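PDB 5EPD: glycerol trinitrate reductase from Agrobacterium tumefaciens, which probably reduces nitrate esters such as glycerol trinitrate as an FMN-dependent flavoprotein of the old yellow enzyme family, here crystallised without its FMN. Local coordinates for residues D191-N199 with I240-S250; V222-T233 with T265-L274. All coordinates share one frame; numbering follows the deposited sequence.

Contact 1 of 2, residues D191-N199 with I240-S250; sequences DGVEVHGAN and IGPERTGIRIS
Val-193 to His-196 pairs in parallel with Thr-245 to Arg-248, joining two neighbouring strands of the eight-stranded TIM barrel on which old yellow enzymes are built. The ladder is tight. Val-193 N gives a hydrogen bond to Arg-244 O (2.9 Å), and Gly-246 N returns one to Val-193 O. Further along, Val-195 N bonds Gly-246 O, and Arg-248 N bonds Val-195 O (3.0 Å).

On the helix-facing side, Val-195 CB lies 4.0 Å from Ile-247 CG1, and Val-193 CG2 packs on Ile-240 CD1 (3.9 Å), the last helical residue before the turn into strand 245-249. On the other side, Glu-194 and Arg-248 point into the barrel. With CG opposite its backbone N (chi1 -178°) and the chain extended, Glu-194 brings OE1 to 3.2 Å from Arg-248 CB. That oxygen stays 4.2 Å from Arg-248 NE and no guanidinium N-H points at it, so any attraction is probably one of charge only; OE1 has a weak bond from Gln-120, and OE2 is held by Tyr-281 and His-283.

Toward the C-terminal ends the pairing loosens. Gly-197 N makes only a weak bond to Arg-248 O (126°), and water takes over part of the bridging: water 1 donates to Gly-197 O and accepts from Ser-250 N. Here Asn-199 is partly exposed, its ND2 3.6 Å from Arg-248 NH1 with amide and guanidinium planes 69° apart. The last direct hydrogen bond is Asn-199 N to Ser-250 OG, 3.0 Å long and nearly straight.

Contact 2 of 2, residues V222-T233 with T265-L274; sequences VENRARLMLEVT and TQYDYIVDKL
Gln-266 supplies the polar link between helix 263-276 and the helical segment 222-233, outer elements of the TIM barrel that run nearly parallel, the axes of 227-233 and 265-274 lying 10.6 Å apart and at 18°. Its amide is used at both ends. NE2 donates to Val-222 O (3.2 Å), a carbonyl that also accepts from Ala-226 N on the opposite face of its plane. OE1 receives Arg-225 side-on, from NE (2.9 Å) and NH2 (3.0 Å), at the edge of the guanidinium, whose plane stands 84° from the amide. Three bonds therefore fix the rotation of the amide, which a bend at chi2 (62°) turns toward segment 222-233.

Aromatic contacts centre on Tyr-269. Val-222 CG1 presses obliquely on its CB and CG, Ala-226 CB comes to the ring edge at CE2 (3.8 Å), and Glu-223 CG lies near OH, its chain crossing the tyrosine at about a right angle. Lys-273 CG, from the tyrosine's own helix, lies over the rim of one ring face.

The apolar packing is knobs-into-holes at Leu-230, which sits among Tyr-269, Ile-270, Lys-273 and Leu-274; its CD1 touches Lys-273 CB at 3.5 Å. Ala-226 CB meets Ile-270 CG1 (3.7 Å), while Met-229 SD crosses to Ile-270 CG2 and Thr-233 CG2 to Leu-274 CD2.

Toward the barrel, Met-229, Thr-233 and Leu-274 all rest on Ile-247 of strand 245-249. Leu-228 and Val-232 pack against helix 171-187, and Asp-272 forms a salt bridge to Arg-306 in helix 300-306.

Contact 1 belongs to the buried barrel wall, whereas contact 2 lies in the partly exposed helical layer around it, their centres 14 Å apart. Strand 245-249 runs in the chain between the two helices of contact 2, and the layers meet directly: Ile-247 CD1 reaches Met-229 CG at 3.7 Å, and Ile-249 CD1 touches Tyr-267 CD2. Helix 227-240 also enters both contacts, ending at Ile-240 in contact 1. The chemistry changes with depth. Backbone hydrogen bonds set the strand register in contact 1, with charged groups turned into the barrel; contact 2 is held by mainly apolar side chains, with one glutamine amide bonded to a guanidinium and to a backbone carbonyl.

Contact 1 of 2, residues D191-N199 with I240-S250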
loop_
_atom_site.group_PDB
_atom_site.type_symbol
_atom_site.label_atom_id
_atom_site.label_comp_id
_atom_site.label_asym_id
_atom_site.label_seq_id
_atom_site.Cartn_x
_atom_site.Cartn_y
_atom_site.Cartn_z
ATOM N N ASP A 191 -0.507 3.148 -13.775
ATOM C CA ASP A 191 -1.674 4.003 -13.992
ATOM C C ASP A 191 -1.838 5.054 -12.882
ATOM O O ASP A 191 -2.721 5.897 -12.954
ATOM C CB ASP A 191 -2.925 3.119 -14.104
ATOM C CG ASP A 191 -2.771 2.048 -15.173
ATOM O OD1 ASP A 191 -2.535 2.440 -16.328
ATOM O OD2 ASP A 191 -2.814 0.825 -14.873
ATOM N N GLY A 192 -0.979 4.982 -11.867
ATOM C CA GLY A 192 -0.935 5.952 -10.778
ATOM C C GLY A 192 -0.177 5.346 -9.597
ATOM O O GLY A 192 0.401 4.259 -9.717
ATOM N N VAL A 193 -0.203 6.042 -8.462
ATOM C CA VAL A 193 0.424 5.561 -7.230
ATOM C C VAL A 193 -0.485 5.665 -6.017
ATOM O O VAL A 193 -1.478 6.417 -6.008
ATOM C CB VAL A 193 1.698 6.344 -6.883
ATOM C CG1 VAL A 193 2.715 6.223 -8.015
ATOM C CG2 VAL A 193 1.359 7.805 -6.582
ATOM N N GLU A 194 -0.108 4.916 -4.986
ATOM C CA GLU A 194 -0.781 4.964 -3.700
ATOM C C GLU A 194 0.272 5.196 -2.605
ATOM O O GLU A 194 1.091 4.352 -2.327
ATOM C CB GLU A 194 -1.539 3.666 -3.434
ATOM C CG GLU A 194 -2.272 3.730 -2.117
ATOM C CD GLU A 194 -3.036 2.487 -1.794
ATOM O OE1 GLU A 194 -2.577 1.748 -0.887
ATOM O OE2 GLU A 194 -4.091 2.269 -2.430
ATOM N N VAL A 195 0.236 6.360 -1.984
ATOM C CA VAL A 195 1.141 6.705 -0.886
ATOM C C VAL A 195 0.820 5.794 0.313
ATOM O O VAL A 195 -0.339 5.737 0.767
ATOM C CB VAL A 195 0.990 8.224 -0.537
ATOM C CG1 VAL A 195 1.788 8.617 0.709
ATOM C CG2 VAL A 195 1.423 9.076 -1.729
ATOM N N HIS A 196 1.813 5.062 0.824
ATOM C CA HIS A 196 1.542 4.226 2.009
ATOM C C HIS A 196 1.545 5.089 3.313
ATOM O O HIS A 196 2.610 5.353 3.934
ATOM C CB HIS A 196 2.515 3.026 2.100
ATOM C CG HIS A 196 2.009 1.879 2.943
ATOM N ND1 HIS A 196 0.952 1.993 3.829
ATOM C CD2 HIS A 196 2.443 0.599 3.043
ATOM C CE1 HIS A 196 0.740 0.829 4.417
ATOM N NE2 HIS A 196 1.634 -0.037 3.957
ATOM N N GLY A 197 0.341 5.519 3.716
ATOM C CA GLY A 197 0.162 6.353 4.913
ATOM C C GLY A 197 -0.352 5.577 6.125
ATOM O O GLY A 197 -0.792 6.193 7.116
ATOM N N ALA A 198 -0.231 4.235 6.069
ATOM C CA ALA A 198 -0.863 3.302 7.038
ATOM C C ALA A 198 0.115 2.333 7.669
ATOM O O ALA A 198 1.325 2.333 7.362
ATOM C CB ALA A 198 -1.957 2.497 6.336
ATOM N N ASN A 199 -0.445 1.515 8.570
ATOM C CA ASN A 199 0.137 0.242 9.016
ATOM C C ASN A 199 1.478 0.407 9.720
ATOM O O ASN A 199 2.363 -0.473 9.642
ATOM C CB ASN A 199 0.224 -0.755 7.841
ATOM C CG ASN A 199 -1.144 -1.016 7.178
ATOM O OD1 ASN A 199 -2.206 -0.621 7.687
ATOM N ND2 ASN A 199 -1.119 -1.694 6.033
ATOM N N ILE A 240 2.708 14.362 -10.666
ATOM C CA ILE A 240 2.047 13.495 -11.655
ATOM C C ILE A 240 0.558 13.737 -11.868
ATOM O O ILE A 240 -0.012 13.170 -12.791
ATOM C CB ILE A 240 2.239 12.001 -11.306
ATOM C CG1 ILE A 240 1.416 11.588 -10.076
ATOM C CG2 ILE A 240 3.715 11.697 -11.074
ATOM C CD1 ILE A 240 1.459 10.099 -9.786
ATOM N N GLY A 241 -0.062 14.556 -11.024
ATOM C CA GLY A 241 -1.492 14.826 -11.088
ATOM C C GLY A 241 -2.222 14.231 -9.884
ATOM O O GLY A 241 -1.910 13.125 -9.446
ATOM N N PRO A 242 -3.199 14.960 -9.331
ATOM C CA PRO A 242 -4.016 14.397 -8.253
ATOM C C PRO A 242 -4.830 13.213 -8.722
ATOM O O PRO A 242 -5.168 12.329 -7.917
ATOM C CB PRO A 242 -4.963 15.530 -7.855
ATOM C CG PRO A 242 -4.610 16.713 -8.678
ATOM C CD PRO A 242 -3.488 16.375 -9.610
ATOM N N GLU A 243 -5.159 13.227 -10.013
ATOM C CA GLU A 243 -5.955 12.181 -10.658
ATOM C C GLU A 243 -5.180 10.861 -10.847
ATOM O O GLU A 243 -5.745 9.887 -11.274
ATOM C CB GLU A 243 -6.533 12.685 -12.008
ATOM C CG GLU A 243 -5.614 12.588 -13.250
ATOM C CD GLU A 243 -4.448 13.581 -13.278
ATOM O OE1 GLU A 243 -4.550 14.651 -12.638
ATOM O OE2 GLU A 243 -3.430 13.299 -13.967
ATOM N N ARG A 244 -3.887 10.839 -10.575
ATOM C CA ARG A 244 -3.152 9.583 -10.515
ATOM C C ARG A 244 -2.602 9.320 -9.100
ATOM O O ARG A 244 -1.806 8.392 -8.903
ATOM C CB ARG A 244 -2.017 9.616 -11.517
ATOM C CG ARG A 244 -2.437 9.592 -12.985
ATOM C CD ARG A 244 -1.586 10.582 -13.759
ATOM N NE ARG A 244 -0.835 10.009 -14.872
ATOM C CZ ARG A 244 0.352 10.452 -15.290
ATOM N NH1 ARG A 244 0.983 11.455 -14.670
ATOM N NH2 ARG A 244 0.935 9.871 -16.327
ATOM N N THR A 245 -3.048 10.117 -8.121
ATOM C CA THR A 245 -2.601 9.978 -6.733
ATOM C C THR A 245 -3.708 9.421 -5.822
ATOM O O THR A 245 -4.851 9.882 -5.855
ATOM C CB THR A 245 -2.107 11.320 -6.162
ATOM O OG1 THR A 245 -1.107 11.858 -7.034
ATOM C CG2 THR A 245 -1.504 11.142 -4.754
ATOM N N GLY A 246 -3.347 8.402 -5.039
ATOM C CA GLY A 246 -4.187 7.900 -3.963
ATOM C C GLY A 246 -3.326 7.832 -2.718
ATOM O O GLY A 246 -2.101 7.965 -2.795
ATOM N N ILE A 247 -3.967 7.638 -1.572
ATOM C CA ILE A 247 -3.257 7.387 -0.344
ATOM C C ILE A 247 -4.025 6.292 0.390
ATOM O O ILE A 247 -5.265 6.199 0.255
ATOM C CB ILE A 247 -3.151 8.681 0.503
ATOM C CG1 ILE A 247 -2.287 8.470 1.732
ATOM C CG2 ILE A 247 -4.531 9.177 0.923
ATOM C CD1 ILE A 247 -2.060 9.743 2.502
ATOM N N ARG A 248 -3.289 5.452 1.129
ATOM C CA ARG A 248 -3.882 4.504 2.094
ATOM C C ARG A 248 -3.665 4.996 3.528
ATOM O O ARG A 248 -2.565 5.415 3.842
ATOM C CB ARG A 248 -3.228 3.126 1.946
ATOM C CG ARG A 248 -3.923 1.995 2.694
ATOM C CD ARG A 248 -3.288 0.624 2.402
ATOM N NE ARG A 248 -4.300 -0.428 2.199
ATOM C CZ ARG A 248 -4.140 -1.725 2.484
ATOM N NH1 ARG A 248 -3.008 -2.164 3.012
ATOM N NH2 ARG A 248 -5.132 -2.600 2.252
ATOM N N ILE A 249 -4.700 4.915 4.382
ATOM C CA ILE A 249 -4.601 5.200 5.819
ATOM C C ILE A 249 -5.303 4.132 6.654
ATOM O O ILE A 249 -6.190 3.428 6.183
ATOM C CB ILE A 249 -5.242 6.559 6.204
ATOM C CG1 ILE A 249 -6.745 6.542 5.898
ATOM C CG2 ILE A 249 -4.538 7.687 5.462
ATOM C CD1 ILE A 249 -7.510 7.813 6.199
ATOM N N SER A 250 -4.916 4.060 7.911
ATOM C CA SER A 250 -5.447 3.089 8.852
ATOM C C SER A 250 -5.638 3.793 10.206
ATOM O O SER A 250 -4.760 3.688 11.088
ATOM C CB SER A 250 -4.439 1.935 9.004
ATOM O OG SER A 250 -3.169 2.394 9.492
HETATM O O HOH W 1 -2.619 5.741 9.077
HETATM O O HOH W 2 -3.136 -0.566 10.765
#

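Contact 2 of 2, residues V222-T233 with T265-L274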
loop_
_atom_site.group_PDB
_atom_site.type_symbol
_atom_site.label_atom_id
_atom_site.label_comp_id
_atom_site.label_asym_id
_atom_site.label_seq_id
_atom_site.Cartn_x
_atom_site.Cartn_y
_atom_site.Cartn_z
ATOM N N VAL A 222 -2.145 18.054 16.140
ATOM C CA VAL A 222 -2.808 17.411 15.011
ATOM C C VAL A 222 -2.141 17.847 13.715
ATOM O O VAL A 222 -1.733 17.023 12.902
ATOM C CB VAL A 222 -4.304 17.784 14.978
ATOM C CG1 VAL A 222 -4.948 17.414 13.636
ATOM C CG2 VAL A 222 -5.023 17.128 16.158
ATOM N N GLU A 223 -2.007 19.157 13.565
ATOM C CA GLU A 223 -1.578 19.783 12.319
ATOM C C GLU A 223 -0.118 19.494 12.013
ATOM O O GLU A 223 0.249 19.259 10.872
ATOM C CB GLU A 223 -1.821 21.307 12.379
ATOM C CG GLU A 223 -3.299 21.735 12.506
ATOM C CD GLU A 223 -3.889 21.742 13.939
ATOM O OE1 GLU A 223 -3.193 21.392 14.924
ATOM O OE2 GLU A 223 -5.087 22.108 14.086
ATOM N N ASN A 224 0.711 19.513 13.047
ATOM C CA ASN A 224 2.106 19.212 12.895
ATOM C C ASN A 224 2.377 17.759 12.612
ATOM O O ASN A 224 3.175 17.461 11.724
ATOM C CB ASN A 224 2.843 19.608 14.156
ATOM C CG ASN A 224 3.096 21.085 14.207
ATOM O OD1 ASN A 224 2.546 21.842 13.393
ATOM N ND2 ASN A 224 3.957 21.512 15.126
ATOM N N ARG A 225 1.748 16.867 13.386
ATOM C CA ARG A 225 1.880 15.408 13.189
ATOM C C ARG A 225 1.475 14.990 11.764
ATOM O O ARG A 225 2.060 14.081 11.156
ATOM C CB ARG A 225 1.041 14.643 14.233
ATOM C CG ARG A 225 1.741 14.486 15.579
ATOM C CD ARG A 225 1.079 13.413 16.440
ATOM N NE ARG A 225 -0.324 13.751 16.595
ATOM C CZ ARG A 225 -0.800 14.616 17.489
ATOM N NH1 ARG A 225 0.009 15.220 18.363
ATOM N NH2 ARG A 225 -2.104 14.877 17.522
ATOM N N ALA A 226 0.479 15.697 11.241
ATOM C CA ALA A 226 -0.069 15.438 9.924
ATOM C C ALA A 226 0.757 16.030 8.780
ATOM O O ALA A 226 0.468 15.741 7.618
ATOM C CB ALA A 226 -1.492 15.977 9.861
ATOM N N ARG A 227 1.787 16.822 9.092
ATOM C CA ARG A 227 2.488 17.628 8.066
ATOM C C ARG A 227 3.284 16.824 7.065
ATOM O O ARG A 227 3.284 17.149 5.891
ATOM C CB ARG A 227 3.428 18.669 8.694
ATOM C CG ARG A 227 4.027 19.660 7.681
ATOM C CD ARG A 227 4.876 20.730 8.356
ATOM N NE ARG A 227 4.314 21.177 9.648
ATOM C CZ ARG A 227 3.269 22.016 9.806
ATOM N NH1 ARG A 227 2.616 22.513 8.757
ATOM N NH2 ARG A 227 2.853 22.367 11.030
ATOM N N LEU A 228 3.999 15.806 7.508
ATOM C CA LEU A 228 4.799 15.053 6.539
ATOM C C LEU A 228 3.880 14.325 5.563
ATOM O O LEU A 228 4.069 14.436 4.350
ATOM C CB LEU A 228 5.750 14.080 7.218
ATOM C CG LEU A 228 6.759 13.375 6.314
ATOM C CD1 LEU A 228 7.691 14.383 5.655
ATOM C CD2 LEU A 228 7.531 12.342 7.107
ATOM N N MET A 229 2.860 13.630 6.075
ATOM C CA MET A 229 1.939 12.867 5.208
ATOM C C MET A 229 1.351 13.758 4.114
ATOM O O MET A 229 1.332 13.384 2.938
ATOM C CB MET A 229 0.795 12.214 6.028
ATOM C CG MET A 229 -0.138 11.288 5.218
ATOM S SD MET A 229 -1.453 10.538 6.214
ATOM C CE MET A 229 -0.501 9.476 7.314
ATOM N N LEU A 230 0.875 14.935 4.521
ATOM C CA LEU A 230 0.248 15.875 3.614
ATOM C C LEU A 230 1.262 16.486 2.643
ATOM O O LEU A 230 0.956 16.648 1.457
ATOM C CB LEU A 230 -0.475 16.971 4.413
ATOM C CG LEU A 230 -1.652 16.526 5.295
ATOM C CD1 LEU A 230 -2.156 17.732 6.077
ATOM C CD2 LEU A 230 -2.780 15.901 4.474
ATOM N N GLU A 231 2.455 16.809 3.132
ATOM C CA GLU A 231 3.520 17.307 2.260
ATOM C C GLU A 231 3.888 16.284 1.223
ATOM O O GLU A 231 4.124 16.630 0.062
ATOM C CB GLU A 231 4.766 17.695 3.056
ATOM C CG GLU A 231 4.630 19.088 3.663
ATOM C CD GLU A 231 5.773 19.457 4.577
ATOM O OE1 GLU A 231 6.704 18.637 4.709
ATOM O OE2 GLU A 231 5.721 20.563 5.160
ATOM N N VAL A 232 3.950 15.019 1.638
ATOM C CA VAL A 232 4.333 13.946 0.716
ATOM C C VAL A 232 3.248 13.771 -0.371
ATOM O O VAL A 232 3.549 13.787 -1.559
ATOM C CB VAL A 232 4.653 12.622 1.463
ATOM C CG1 VAL A 232 4.663 11.438 0.501
ATOM C CG2 VAL A 232 5.995 12.711 2.178
ATOM N N THR A 233 1.992 13.649 0.029
ATOM C CA THR A 233 0.891 13.535 -0.930
ATOM C C THR A 233 0.760 14.773 -1.861
ATOM O O THR A 233 0.438 14.650 -3.043
ATOM C CB THR A 233 -0.447 13.280 -0.185
ATOM O OG1 THR A 233 -0.265 12.265 0.808
ATOM C CG2 THR A 233 -1.554 12.853 -1.143
ATOM N N THR A 265 -10.103 13.032 15.607
ATOM C CA THR A 265 -9.621 14.390 15.358
ATOM C C THR A 265 -8.477 14.362 14.349
ATOM O O THR A 265 -8.438 15.154 13.399
ATOM C CB THR A 265 -9.115 15.050 16.662
ATOM O OG1 THR A 265 -10.157 15.008 17.651
ATOM C CG2 THR A 265 -8.697 16.496 16.411
ATOM N N GLN A 266 -7.548 13.434 14.567
ATOM C CA GLN A 266 -6.353 13.324 13.734
ATOM C C GLN A 266 -6.731 13.080 12.281
ATOM O O GLN A 266 -6.151 13.720 11.367
ATOM C CB GLN A 266 -5.440 12.202 14.244
ATOM C CG GLN A 266 -4.067 12.128 13.575
ATOM C CD GLN A 266 -3.208 13.366 13.790
ATOM O OE1 GLN A 266 -2.676 13.604 14.897
ATOM N NE2 GLN A 266 -3.040 14.161 12.723
ATOM N N TYR A 267 -7.688 12.164 12.055
ATOM C CA TYR A 267 -7.962 11.677 10.676
ATOM C C TYR A 267 -9.084 12.428 9.967
ATOM O O TYR A 267 -9.134 12.423 8.736
ATOM C CB TYR A 267 -8.137 10.147 10.629
ATOM C CG TYR A 267 -6.793 9.437 10.659
ATOM C CD1 TYR A 267 -6.154 9.175 11.873
ATOM C CD2 TYR A 267 -6.143 9.073 9.482
ATOM C CE1 TYR A 267 -4.902 8.582 11.915
ATOM C CE2 TYR A 267 -4.889 8.467 9.510
ATOM C CZ TYR A 267 -4.274 8.229 10.733
ATOM O OH TYR A 267 -3.039 7.644 10.805
ATOM N N ASP A 268 -9.964 13.083 10.737
ATOM C CA ASP A 268 -10.880 14.088 10.178
ATOM C C ASP A 268 -10.067 15.238 9.576
ATOM O O ASP A 268 -10.369 15.710 8.463
ATOM C CB ASP A 268 -11.795 14.680 11.255
ATOM C CG ASP A 268 -12.867 13.733 11.703
ATOM O OD1 ASP A 268 -13.107 12.700 11.034
ATOM O OD2 ASP A 268 -13.486 14.031 12.736
ATOM N N TYR A 269 -9.055 15.690 10.328
ATOM C CA TYR A 269 -8.131 16.726 9.845
ATOM C C TYR A 269 -7.408 16.320 8.552
ATOM O O TYR A 269 -7.475 17.030 7.531
ATOM C CB TYR A 269 -7.081 17.087 10.914
ATOM C CG TYR A 269 -6.124 18.148 10.399
ATOM C CD1 TYR A 269 -6.520 19.483 10.337
ATOM C CD2 TYR A 269 -4.847 17.814 9.912
ATOM C CE1 TYR A 269 -5.672 20.470 9.845
ATOM C CE2 TYR A 269 -3.986 18.799 9.414
ATOM C CZ TYR A 269 -4.404 20.132 9.384
ATOM O OH TYR A 269 -3.585 21.153 8.907
ATOM N N ILE A 270 -6.717 15.174 8.621
ATOM C CA ILE A 270 -5.974 14.614 7.479
ATOM C C ILE A 270 -6.864 14.444 6.245
ATOM O O ILE A 270 -6.462 14.811 5.140
ATOM C CB ILE A 270 -5.266 13.275 7.843
ATOM C CG1 ILE A 270 -3.993 13.569 8.647
ATOM C CG2 ILE A 270 -4.887 12.475 6.588
ATOM C CD1 ILE A 270 -3.593 12.465 9.605
ATOM N N VAL A 271 -8.062 13.895 6.412
ATOM C CA VAL A 271 -8.944 13.703 5.229
ATOM C C VAL A 271 -9.480 15.036 4.687
ATOM O O VAL A 271 -9.562 15.196 3.481
ATOM C CB VAL A 271 -10.068 12.656 5.465
ATOM C CG1 VAL A 271 -11.098 12.652 4.325
ATOM C CG2 VAL A 271 -9.453 11.263 5.611
ATOM N N ASP A 272 -9.799 15.992 5.557
ATOM C CA ASP A 272 -10.119 17.359 5.098
ATOM C C ASP A 272 -9.014 17.901 4.190
ATOM O O ASP A 272 -9.258 18.399 3.095
ATOM C CB ASP A 272 -10.261 18.329 6.287
ATOM C CG ASP A 272 -11.553 18.144 7.061
ATOM O OD1 ASP A 272 -12.558 17.675 6.464
ATOM O OD2 ASP A 272 -11.549 18.478 8.279
ATOM N N LYS A 273 -7.790 17.823 4.682
ATOM C CA LYS A 273 -6.644 18.303 3.933
ATOM C C LYS A 273 -6.368 17.494 2.652
ATOM O O LYS A 273 -5.963 18.056 1.623
ATOM C CB LYS A 273 -5.433 18.300 4.853
ATOM C CG LYS A 273 -5.503 19.418 5.881
ATOM C CD LYS A 273 -5.081 20.736 5.237
ATOM C CE LYS A 273 -5.005 21.876 6.236
ATOM N NZ LYS A 273 -6.212 22.745 6.190
ATOM N N LEU A 274 -6.579 16.180 2.716
ATOM C CA LEU A 274 -6.409 15.342 1.529
ATOM C C LEU A 274 -7.432 15.731 0.494
ATOM O O LEU A 274 -7.083 15.885 -0.670
ATOM C CB LEU A 274 -6.541 13.851 1.845
ATOM C CG LEU A 274 -5.356 13.256 2.586
ATOM C CD1 LEU A 274 -5.780 11.922 3.201
ATOM C CD2 LEU A 274 -4.150 13.117 1.659
#